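Local coordinates for adhesion and penetration protein autotransporter (Haemophilus influenzae, PDB 3SYJ) that promotes bacterial adherence, invasion and aggregation through its surface-exposed passenger domain, which joins a probable serine protease domain to a self-associating beta-helix, at residues K256-F259 with D260-E264; W800-P803 with S804-L808; N527-K530 with L531-R534; F543-D547 with K548-N552. All blocks are in the same frame, centred on the assembly; numbering follows the deposited sequence.

Contact 1 of 4, residues K256-F259 with D260-E264; sequences KSYF and DEIFE
Four successive i to i+4 backbone hydrogen bonds, from Asp260 N to Lys256 O through Phe263 N to Phe259 O, hold about two turns of alpha-helix, part of helix 256-266, the last being the shortest at 2.9 Å. On this helix Tyr258 and Ile262 stand one turn apart. Ile262 CG1 sits over a face of the tyrosine ring, 4.3 Å from its centroid and 14° off the ring normal, a CH-pi contact, while Ile262 CD1 reaches Tyr258 CZ at 4.0 Å. The tyrosine hydroxyl bonds to Asn102 O. Phe259 and Phe263 lie side by side, both taking the same first torsion; their planes meet obliquely at 39°, and Phe259 CZ approaches Phe263 CD1 at 3.8 Å. Phe259 also meets Tyr67 edge-to-face. A water donates to Asp260 OD2 at 2.7 Å. Lys256 NZ stays 6.1 Å from Asp260 OD2, too far for a salt bridge, though their opposite charges may still attract weakly. The chemistry is thus divided: aromatic and aliphatic groups pack the helix against strand 61-64, Tyr67 and the loop holding Asn102, within the protease-like part, while Asp260 and, weakly, Ser257 share a water on another side.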
# COMPACT_ATOMS: atom_id res chain seq x y z
N LYS A 256 22.57 25.27 64.29
CA LYS A 256 21.13 25.22 64.04
C LYS A 256 20.32 25.89 65.15
O LYS A 256 19.30 26.52 64.88
CB LYS A 256 20.70 23.77 63.87
CG LYS A 256 19.28 23.56 63.40
CD LYS A 256 19.23 23.29 61.91
CE LYS A 256 18.01 22.46 61.53
NZ LYS A 256 18.03 21.09 62.14
N SER A 257 20.76 25.75 66.39
CA SER A 257 20.04 26.32 67.53
C SER A 257 20.19 27.82 67.58
O SER A 257 19.27 28.54 67.98
CB SER A 257 20.53 25.72 68.85
OG SER A 257 19.80 24.56 69.18
N TYR A 258 21.36 28.30 67.20
CA TYR A 258 21.61 29.73 67.17
C TYR A 258 20.77 30.34 66.07
O TYR A 258 20.14 31.38 66.25
CB TYR A 258 23.08 30.01 66.92
CG TYR A 258 23.43 31.45 66.63
CD1 TYR A 258 23.30 32.42 67.61
CD2 TYR A 258 23.92 31.83 65.39
CE1 TYR A 258 23.64 33.74 67.36
CE2 TYR A 258 24.26 33.14 65.13
CZ TYR A 258 24.12 34.09 66.12
OH TYR A 258 24.46 35.40 65.85
N PHE A 259 20.73 29.68 64.92
CA PHE A 259 19.94 30.21 63.82
C PHE A 259 18.47 30.30 64.20
O PHE A 259 17.80 31.27 63.86
CB PHE A 259 20.08 29.37 62.56
CG PHE A 259 19.12 29.78 61.49
CD1 PHE A 259 19.35 30.93 60.76
CD2 PHE A 259 17.96 29.05 61.25
CE1 PHE A 259 18.46 31.34 59.78
CE2 PHE A 259 17.07 29.46 60.28
CZ PHE A 259 17.32 30.60 59.54
N ASP A 260 17.96 29.28 64.91
CA ASP A 260 16.58 29.27 65.36
C ASP A 260 16.28 30.48 66.24
O ASP A 260 15.20 31.06 66.16
CB ASP A 260 16.24 27.97 66.10
CG ASP A 260 16.09 26.79 65.15
OD1 ASP A 260 16.09 27.01 63.92
OD2 ASP A 260 15.98 25.64 65.64
N GLU A 261 17.23 30.86 67.08
CA GLU A 261 17.04 32.04 67.92
C GLU A 261 16.93 33.31 67.09
O GLU A 261 16.15 34.20 67.41
CB GLU A 261 18.16 32.16 68.95
CG GLU A 261 18.13 31.09 70.02
CD GLU A 261 19.33 31.15 70.93
OE1 GLU A 261 20.04 32.18 70.90
OE2 GLU A 261 19.56 30.18 71.69
N ILE A 262 17.73 33.41 66.03
CA ILE A 262 17.69 34.57 65.16
C ILE A 262 16.35 34.61 64.43
O ILE A 262 15.71 35.64 64.33
CB ILE A 262 18.81 34.52 64.09
CG1 ILE A 262 20.19 34.46 64.74
CG2 ILE A 262 18.70 35.70 63.12
CD1 ILE A 262 20.41 35.48 65.82
N PHE A 263 15.94 33.45 63.93
CA PHE A 263 14.75 33.38 63.11
C PHE A 263 13.50 33.77 63.90
O PHE A 263 12.70 34.57 63.43
CB PHE A 263 14.59 31.98 62.54
CG PHE A 263 13.56 31.88 61.44
CD1 PHE A 263 13.88 32.22 60.14
CD2 PHE A 263 12.28 31.42 61.71
CE1 PHE A 263 12.95 32.12 59.13
CE2 PHE A 263 11.34 31.31 60.70
CZ PHE A 263 11.68 31.66 59.41
N GLU A 264 13.35 33.20 65.09
CA GLU A 264 12.18 33.44 65.93
C GLU A 264 12.12 34.88 66.42
O GLU A 264 11.05 35.40 66.74
CB GLU A 264 12.15 32.47 67.12
CG GLU A 264 11.72 31.06 66.72
CD GLU A 264 12.13 29.99 67.73
OE1 GLU A 264 12.92 30.30 68.65
OE2 GLU A 264 11.67 28.83 67.59
O HOH W 1 16.53 25.22 68.21

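Contact 2 of 4, residues W800-P803 with S804-L808; sequences WTMP and SDTTL
The indole of Trp800 is met at its edge, near the ring plane, by Thr806 CG2 and Leu808 CD1, while one face carries Met802 CA, 3.9 Å above it and nearer the border of the ring than its middle. This is a corner of the passenger beta-helix: strand 799-801 ends, the chain turns through Met802 to Asp805, and strand 806-808 starts the next side of the coil, the two segments running 126° apart end to end. Trp800 and Thr806 approach from opposite directions across the interior of the bend. Trp800 CH2 is 3.9 Å from Thr806 CG2, and Trp800 CZ3 is 4.1 Å from Leu808 CD1. The methyl of Thr806 is directed at the indole because CG2 lies anti to its backbone N, the hydroxyl taking the other branch with chi1 -89°. The indole N-H is used by His783 O, and Phe781 meets the ring obliquely. Neighbouring coils complete the burial: Ile785 touches both Trp800 and Leu808, and Leu853 touches Met802, Thr806 and Leu808. Outside the corner, Thr807 packs on Asn656 of the second subunit. Met802 lines the inside of the turn, its chain extended to SD and then bent at chi3. Its CG lies 3.4 Å from Ser804 O, and its SD rests 3.7 Å from Thr806 CB.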
# COMPACT_ATOMS: atom_id res chain seq x y z
N TRP A 800 21.13 1.25 -11.37
CA TRP A 800 19.77 1.01 -10.93
C TRP A 800 19.39 -0.45 -11.15
O TRP A 800 19.45 -0.95 -12.28
CB TRP A 800 18.80 1.92 -11.69
CG TRP A 800 17.36 1.67 -11.40
CD1 TRP A 800 16.83 1.19 -10.24
CD2 TRP A 800 16.26 1.90 -12.28
NE1 TRP A 800 15.47 1.10 -10.34
CE2 TRP A 800 15.09 1.54 -11.58
CE3 TRP A 800 16.14 2.39 -13.58
CZ2 TRP A 800 13.82 1.64 -12.15
CZ3 TRP A 800 14.88 2.49 -14.15
CH2 TRP A 800 13.73 2.12 -13.43
N THR A 801 19.02 -1.13 -10.07
CA THR A 801 18.54 -2.51 -10.17
C THR A 801 17.02 -2.57 -10.05
O THR A 801 16.46 -2.49 -8.95
CB THR A 801 19.19 -3.42 -9.11
OG1 THR A 801 20.58 -3.56 -9.40
CG2 THR A 801 18.54 -4.80 -9.13
N MET A 802 16.36 -2.72 -11.19
CA MET A 802 14.91 -2.77 -11.27
C MET A 802 14.37 -3.95 -10.48
O MET A 802 14.92 -5.05 -10.55
CB MET A 802 14.50 -2.90 -12.74
CG MET A 802 13.22 -2.20 -13.11
SD MET A 802 12.99 -2.30 -14.89
CE MET A 802 14.61 -1.78 -15.44
N PRO A 803 13.29 -3.73 -9.71
CA PRO A 803 12.70 -4.78 -8.87
C PRO A 803 11.59 -5.55 -9.59
O PRO A 803 11.30 -6.69 -9.22
CB PRO A 803 12.10 -4.00 -7.70
CG PRO A 803 12.32 -2.51 -8.02
CD PRO A 803 12.65 -2.44 -9.48
N SER A 804 10.97 -4.92 -10.59
CA SER A 804 9.84 -5.49 -11.31
C SER A 804 9.56 -4.72 -12.60
O SER A 804 10.22 -3.73 -12.89
CB SER A 804 8.60 -5.47 -10.41
OG SER A 804 8.22 -4.14 -10.10
N ASP A 805 8.57 -5.18 -13.37
CA ASP A 805 8.16 -4.46 -14.57
C ASP A 805 8.00 -2.98 -14.28
O ASP A 805 7.47 -2.59 -13.23
CB ASP A 805 6.83 -5.02 -15.11
CG ASP A 805 7.02 -6.28 -15.94
OD1 ASP A 805 8.13 -6.85 -15.91
OD2 ASP A 805 6.06 -6.68 -16.63
N THR A 806 8.46 -2.14 -15.20
CA THR A 806 8.51 -0.70 -14.98
C THR A 806 8.21 0.07 -16.24
O THR A 806 8.61 -0.32 -17.34
CB THR A 806 9.91 -0.27 -14.48
OG1 THR A 806 9.96 -0.34 -13.06
CG2 THR A 806 10.23 1.15 -14.92
N THR A 807 7.51 1.19 -16.09
CA THR A 807 7.24 2.07 -17.22
C THR A 807 7.76 3.48 -16.98
O THR A 807 7.57 4.06 -15.91
CB THR A 807 5.75 2.13 -17.55
OG1 THR A 807 5.28 0.80 -17.82
CG2 THR A 807 5.50 3.01 -18.76
N LEU A 808 8.42 4.00 -17.97
CA LEU A 808 8.90 5.36 -17.94
C LEU A 808 8.55 6.03 -19.24
O LEU A 808 8.21 5.40 -20.20
CB LEU A 808 10.41 5.40 -17.73
CG LEU A 808 11.03 4.67 -16.58
CD1 LEU A 808 12.48 4.67 -16.69
CD2 LEU A 808 10.60 5.23 -15.27

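Contact 3 of 4, residues N527-K530 with L531-R534; sequences NINK and LDYR
Asn529 reaches forward over Leu531 and Asp532. Its CB lies 3.6 Å from Asp532 OD2, and its CG is 3.8 Å from the same oxygen. Because CG is anti to the backbone N, the amide swings forward along the chain, and OD1 accepts a hydrogen bond from Leu531 N at 3.0 Å, bent to 142° at the hydrogen and with the donor tilted 31° from the amide carbonyl plane. Asn529 OD1 also lies 3.3 Å from Leu531 CB. At the other branch ND2 gives a weak bond to a water, which in turn donates to Asp532 OD2 at 2.9 Å; amide and carboxylate, their planes 47° apart, are thus linked through solvent. The remaining carboxylate oxygen, Asp532 OD1, forms a salt bridge with Arg491.

The main chain of Asn529 is equally engaged: its O accepts Asp532 N at 2.9 Å, and lies near the plane of the Tyr533 ring at its edge, 3.3 Å from Tyr533 CD2. One residue on, Tyr533 N bonds to Lys530 O. An i to i+2 side-chain bond plus an i to i+3 main-chain bond from one asparagine is the pattern of an Asx turn leading into a short 3-10 turn, here within the loop between strands 510-514 and 536-539 of the beta-helix.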
# COMPACT_ATOMS: atom_id res chain seq x y z
N ASN A 527 24.36 52.94 27.64
CA ASN A 527 23.87 51.69 28.20
C ASN A 527 23.12 50.90 27.14
O ASN A 527 21.93 50.60 27.28
CB ASN A 527 23.01 51.91 29.44
CG ASN A 527 21.76 52.68 29.15
OD1 ASN A 527 20.77 52.54 29.86
ND2 ASN A 527 21.80 53.51 28.10
N ILE A 528 23.85 50.59 26.08
CA ILE A 528 23.35 49.80 24.98
C ILE A 528 23.24 48.34 25.40
O ILE A 528 24.20 47.77 25.92
CB ILE A 528 24.30 49.94 23.78
CG1 ILE A 528 24.37 51.41 23.35
CG2 ILE A 528 23.87 49.07 22.63
CD1 ILE A 528 25.32 51.69 22.22
N ASN A 529 22.07 47.75 25.22
CA ASN A 529 21.93 46.30 25.35
C ASN A 529 22.04 45.67 23.97
O ASN A 529 21.07 45.61 23.22
CB ASN A 529 20.62 45.91 26.02
CG ASN A 529 20.51 44.41 26.26
OD1 ASN A 529 21.22 43.62 25.65
ND2 ASN A 529 19.60 44.02 27.15
N LYS A 530 23.24 45.21 23.65
CA LYS A 530 23.57 44.66 22.34
C LYS A 530 22.60 43.59 21.87
O LYS A 530 22.40 43.43 20.68
CB LYS A 530 24.99 44.08 22.38
CG LYS A 530 25.80 44.34 21.12
CD LYS A 530 26.06 45.84 20.95
CE LYS A 530 26.84 46.16 19.68
NZ LYS A 530 28.27 45.73 19.71
N LEU A 531 22.00 42.86 22.81
CA LEU A 531 21.08 41.77 22.46
C LEU A 531 19.88 42.28 21.67
O LEU A 531 19.26 41.52 20.92
CB LEU A 531 20.60 41.03 23.71
CG LEU A 531 21.45 39.88 24.24
CD1 LEU A 531 22.80 40.39 24.64
CD2 LEU A 531 20.79 39.21 25.43
N ASP A 532 19.55 43.56 21.83
CA ASP A 532 18.38 44.15 21.19
C ASP A 532 18.65 44.67 19.79
O ASP A 532 17.75 45.16 19.12
CB ASP A 532 17.83 45.29 22.05
CG ASP A 532 17.25 44.80 23.37
OD1 ASP A 532 16.60 43.73 23.37
OD2 ASP A 532 17.42 45.48 24.40
N TYR A 533 19.90 44.58 19.33
CA TYR A 533 20.25 45.18 18.05
C TYR A 533 20.97 44.22 17.13
O TYR A 533 21.63 44.64 16.17
CB TYR A 533 21.06 46.46 18.27
CG TYR A 533 20.32 47.44 19.14
CD1 TYR A 533 19.36 48.29 18.61
CD2 TYR A 533 20.56 47.50 20.51
CE1 TYR A 533 18.66 49.18 19.41
CE2 TYR A 533 19.87 48.39 21.32
CZ TYR A 533 18.93 49.23 20.76
OH TYR A 533 18.24 50.11 21.55
N ARG A 534 20.82 42.93 17.41
CA ARG A 534 21.47 41.89 16.64
C ARG A 534 20.49 41.25 15.67
O ARG A 534 19.28 41.25 15.90
CB ARG A 534 22.06 40.83 17.57
CG ARG A 534 23.30 41.30 18.33
CD ARG A 534 24.49 41.45 17.39
NE ARG A 534 24.86 40.18 16.77
CZ ARG A 534 25.87 39.42 17.18
NH1 ARG A 534 26.61 39.79 18.21
NH2 ARG A 534 26.15 38.28 16.55
O HOH W 2 16.45 45.14 27.15

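Contact 4 of 4, residues F543-D547 with K548-N552; sequences FGETD and KNKHN
Glu545 and Asn552 face each other across the neck of a loop leaving the beta-helix after strand 542-543, and a type I beta turn from Asp547 to Lys550 forms its tip. Asn552 has CG anti to its backbone N (chi1 -166°), bringing OD1 within 2.9 Å of Glu545 N; the donor stands 59° out of the amide plane. Its ND2 bonds to Asn575 O, so both ends of the amide are used. Glu545 also starts anti but folds back at chi2, 61°, so that OE2 accepts Asp547 N at 2.8 Å through its anti lone pair. Arg479 pairs with OE2 as well and His504 with OE1, three groups holding the buried carboxylate. Lys550 stretches out across Asp547, its CG 3.6 Å from Asp547 OD2 and its CB 3.8 Å from Glu545 CG, while Lys550 NZ remains 5.0 Å from Asp547 OD2, too far for direct pairing. Gly544, with its positive phi, leads into the loop. Backbone N of Asn552 bonds to Gln915 of the second subunit, placing this loop at the dimer interface. In the turn itself Lys550 N bonds to Asp547 O at 3.1 Å, and in an Asx turn Asp547 OD1 receives Asn549 N at 2.9 Å from above the carboxylate plane.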
# COMPACT_ATOMS: atom_id res chain seq x y z
N PHE A 543 9.05 24.97 24.06
CA PHE A 543 7.69 25.33 23.65
C PHE A 543 6.81 24.10 23.76
O PHE A 543 7.00 23.13 23.03
CB PHE A 543 7.67 25.85 22.21
CG PHE A 543 8.27 27.21 22.05
CD1 PHE A 543 7.60 28.33 22.51
CD2 PHE A 543 9.51 27.38 21.46
CE1 PHE A 543 8.14 29.59 22.37
CE2 PHE A 543 10.06 28.64 21.31
CZ PHE A 543 9.38 29.75 21.77
N GLY A 544 5.86 24.13 24.67
CA GLY A 544 5.00 22.98 24.89
C GLY A 544 5.35 22.31 26.20
O GLY A 544 6.48 22.41 26.68
N GLU A 545 4.37 21.64 26.79
CA GLU A 545 4.57 20.99 28.08
C GLU A 545 5.18 19.61 27.88
O GLU A 545 4.72 18.83 27.05
CB GLU A 545 3.24 20.88 28.81
CG GLU A 545 3.33 20.16 30.14
CD GLU A 545 4.25 20.87 31.12
OE1 GLU A 545 3.93 22.00 31.55
OE2 GLU A 545 5.31 20.29 31.46
N THR A 546 6.23 19.31 28.63
CA THR A 546 6.86 18.00 28.55
C THR A 546 6.40 17.06 29.65
O THR A 546 6.53 15.84 29.53
CB THR A 546 8.39 18.10 28.60
OG1 THR A 546 8.77 18.96 29.68
CG2 THR A 546 8.94 18.65 27.29
N ASP A 547 5.87 17.62 30.74
CA ASP A 547 5.41 16.81 31.87
C ASP A 547 4.12 16.08 31.52
O ASP A 547 3.09 16.71 31.25
CB ASP A 547 5.21 17.66 33.12
CG ASP A 547 4.80 16.84 34.33
OD1 ASP A 547 4.61 15.61 34.18
OD2 ASP A 547 4.68 17.41 35.44
N LYS A 548 4.17 14.75 31.55
CA LYS A 548 3.01 13.94 31.19
C LYS A 548 1.82 14.18 32.12
O LYS A 548 0.67 14.04 31.71
CB LYS A 548 3.38 12.46 31.18
CG LYS A 548 4.42 12.08 30.15
CD LYS A 548 3.87 12.16 28.74
CE LYS A 548 4.79 11.49 27.74
NZ LYS A 548 4.21 11.52 26.36
N ASN A 549 2.09 14.55 33.37
CA ASN A 549 1.02 14.75 34.34
C ASN A 549 0.45 16.17 34.33
O ASN A 549 -0.36 16.52 35.18
CB ASN A 549 1.47 14.35 35.75
CG ASN A 549 1.39 12.84 35.97
OD1 ASN A 549 1.88 12.05 35.16
ND2 ASN A 549 0.78 12.43 37.08
N LYS A 550 0.89 16.97 33.36
CA LYS A 550 0.31 18.29 33.15
C LYS A 550 -0.28 18.34 31.76
O LYS A 550 0.14 17.60 30.87
CB LYS A 550 1.36 19.39 33.35
CG LYS A 550 1.85 19.48 34.79
CD LYS A 550 2.68 20.73 35.04
CE LYS A 550 3.03 20.85 36.52
NZ LYS A 550 3.69 22.13 36.87
N HIS A 551 -1.27 19.21 31.56
CA HIS A 551 -1.95 19.27 30.27
C HIS A 551 -1.15 20.00 29.19
O HIS A 551 -0.76 21.16 29.35
CB HIS A 551 -3.36 19.87 30.44
CG HIS A 551 -4.20 19.78 29.20
ND1 HIS A 551 -4.45 18.58 28.56
CD2 HIS A 551 -4.84 20.73 28.48
CE1 HIS A 551 -5.21 18.80 27.50
NE2 HIS A 551 -5.47 20.09 27.43
N ASN A 552 -0.90 19.32 28.08
CA ASN A 552 -0.25 19.95 26.94
C ASN A 552 -1.30 20.50 25.97
O ASN A 552 -1.63 19.87 24.97
CB ASN A 552 0.69 18.95 26.24
CG ASN A 552 1.64 19.63 25.26
OD1 ASN A 552 1.93 20.82 25.38
ND2 ASN A 552 2.12 18.87 24.28

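Overall arrangement
The four contacts are separate local arrangements that follow one another along the chain, and none touches another. Contact 1 belongs to the protease-like part and contact 2 to a late coil of the beta-helix, on opposite sides of the chain's centre with their centres 85 Å apart. Contacts 3 and 4 lie between them in sequence, in successive loops flanking strands 536-539 and 542-543; their nearest atoms are about 15 Å apart, and their centres 33 Å. Contacts 2 and 4, 48 Å apart between centres, both touch the second subunit, whereas contacts 1 and 3 do not. All lie away from Ser218, the active-site serine assigned by similarity.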